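Local coordinates for protein tryptophan halogenase (Shewanella frigidimarina, PDB 2PYX) that probably acts as a flavin-dependent monooxygenase of the tryptophan halogenase family, using bound FAD, at residues A[79-83]-A[84-88]. Sequence-based numbering, arbitrary orientation. Where two conformers were deposited one is given.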
loop_
_atom_site.group_PDB
_atom_site.type_symbol
_atom_site.label_atom_id
_atom_site.label_comp_id
_atom_site.label_asym_id
_atom_site.label_seq_id
_atom_site.Cartn_x
_atom_site.Cartn_y
_atom_site.Cartn_z
ATOM N N ASP A 79 7.332 7.158 18.974
ATOM C CA ASP A 79 7.202 5.790 19.461
ATOM C C ASP A 79 7.133 4.806 18.279
ATOM O O ASP A 79 7.797 3.793 18.263
ATOM C CB ASP A 79 5.921 5.634 20.302
ATOM C CG ASP A 79 5.992 6.319 21.654
ATOM O OD1 ASP A 79 7.078 6.739 22.103
ATOM O OD2 ASP A 79 4.929 6.409 22.299
ATOM N N PHE A 80 6.293 5.116 17.292
ATOM C CA PHE A 80 6.173 4.278 16.101
ATOM C C PHE A 80 7.512 4.085 15.385
ATOM O O PHE A 80 7.940 2.962 15.073
ATOM C CB PHE A 80 5.119 4.886 15.145
ATOM C CG PHE A 80 5.096 4.241 13.786
ATOM C CD1 PHE A 80 4.521 2.987 13.602
ATOM C CD2 PHE A 80 5.667 4.872 12.682
ATOM C CE1 PHE A 80 4.540 2.376 12.360
ATOM C CE2 PHE A 80 5.680 4.264 11.453
ATOM C CZ PHE A 80 5.114 3.018 11.274
ATOM N N ILE A 81 8.172 5.197 15.077
ATOM C CA ILE A 81 9.429 5.155 14.334
ATOM C C ILE A 81 10.485 4.355 15.094
ATOM O O ILE A 81 11.190 3.516 14.522
ATOM C CB ILE A 81 9.929 6.597 13.995
ATOM C CG1 ILE A 81 9.007 7.218 12.956
ATOM C CG2 ILE A 81 11.378 6.593 13.491
ATOM C CD1 ILE A 81 9.283 8.692 12.669
ATOM N N ARG A 82 10.559 4.603 16.401
ATOM C CA ARG A 82 11.566 3.971 17.223
ATOM C C ARG A 82 11.298 2.483 17.351
ATOM O O ARG A 82 12.217 1.688 17.242
ATOM C CB ARG A 82 11.600 4.641 18.594
ATOM C CG ARG A 82 12.162 6.114 18.560
ATOM C CD ARG A 82 11.862 6.893 19.838
ATOM N NE ARG A 82 12.324 8.295 19.808
ATOM C CZ ARG A 82 11.889 9.243 20.646
ATOM N NH1 ARG A 82 10.979 8.955 21.572
ATOM N NH2 ARG A 82 12.351 10.486 20.575
ATOM N N GLN A 83 10.048 2.104 17.563
ATOM C CA GLN A 83 9.705 0.711 17.882
ATOM C C GLN A 83 9.518 -0.204 16.665
ATOM O O GLN A 83 9.586 -1.434 16.778
ATOM C CB GLN A 83 8.485 0.688 18.800
ATOM C CG GLN A 83 8.817 1.305 20.158
ATOM C CD GLN A 83 7.594 1.524 21.029
ATOM O OE1 GLN A 83 6.663 0.722 21.020
ATOM N NE2 GLN A 83 7.591 2.624 21.783
ATOM N N CYS A 84 9.265 0.386 15.494
ATOM C CA CYS A 84 8.926 -0.403 14.311
ATOM C C CYS A 84 10.011 -0.392 13.238
ATOM O O CYS A 84 9.747 -0.782 12.088
ATOM C CB CYS A 84 7.588 0.086 13.732
ATOM S SG CYS A 84 6.279 -0.025 14.964
ATOM N N ASP A 85 11.204 0.071 13.606
ATOM C CA ASP A 85 12.331 0.172 12.679
ATOM C C ASP A 85 11.904 0.892 11.405
ATOM O O ASP A 85 12.158 0.433 10.306
ATOM C CB ASP A 85 12.889 -1.228 12.365
ATOM C CG ASP A 85 14.300 -1.195 11.778
ATOM O OD1 ASP A 85 14.950 -0.133 11.809
ATOM O OD2 ASP A 85 14.761 -2.250 11.301
ATOM N N ALA A 86 11.263 2.031 11.566
ATOM C CA ALA A 86 10.671 2.723 10.423
ATOM C C ALA A 86 11.578 3.802 9.828
ATOM O O ALA A 86 12.434 4.378 10.508
ATOM C CB ALA A 86 9.366 3.347 10.825
ATOM N N SER A 87 11.398 4.026 8.529
ATOM C CA SER A 87 11.963 5.178 7.839
ATOM C C SER A 87 10.847 5.819 7.002
ATOM O O SER A 87 9.741 5.261 6.857
ATOM C CB SER A 87 13.152 4.780 6.957
ATOM O OG SER A 87 13.826 5.921 6.448
ATOM N N PHE A 88 11.115 7.006 6.447
ATOM C CA PHE A 88 10.131 7.749 5.666
ATOM C C PHE A 88 10.162 7.313 4.234
ATOM O O PHE A 88 11.226 7.238 3.640
ATOM C CB PHE A 88 10.415 9.254 5.748
ATOM C CG PHE A 88 10.503 9.749 7.153
ATOM C CD1 PHE A 88 9.362 9.901 7.921
ATOM C CD2 PHE A 88 11.727 10.005 7.722
ATOM C CE1 PHE A 88 9.473 10.330 9.238
ATOM C CE2 PHE A 88 11.832 10.414 9.038
ATOM C CZ PHE A 88 10.711 10.573 9.783
HETATM O O HOH W 1 13.506 4.027 13.051
#
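Cys84, just past the last turn of helix 77-83, turns its sulfur back to the Phe80 ring, with SG 3.7 Å from CD1. The sulfur lies 4.5 Å from the ring centroid and 47° off the ring normal, an oblique sulfur-aromatic contact. Phe80 has its CG anti to the backbone N (chi1 170°), which turns the ring toward the residues that follow the helix. At the opposite side of the ring, CE2 meets Ala86 CB at 3.8 Å; the small side chains of Cys84 and Ala86 fit close against it. The Ala86 methyl also faces Ile81, whose CG1 lies 4.4 Å from CB. Ile81 then extends to place CD1 3.7 Å from Phe88 CZ, the two side chains crossing at about a right angle. A branched apolar residue suits this place between the Ala86 methyl, Phe88 and Leu515 of helix 511-520. Cutting Phe80 back to an alanine is likely to leave Cys84 SG and Ala86 CB without their shared aromatic neighbour, and Tyr170 and Phe177 without an edge-to-face partner. Cys84 N donates to Phe80 O over 2.9 Å in the i to i+4 pattern, bent at 136°, and Ala86 N makes a weak bond of 3.3 Å to Ile81 O. A water donates to both Ile81 O and Ala86 O. Asp85 takes left-handed backbone angles; with the six-to-one bond from Ala86 N this recalls a Schellman ending, but Asp85 N is 4.1 Å from Arg82 O, so the companion bond is missing. The turn leads into strand 87-95, which carries the predicted active-site Lys89.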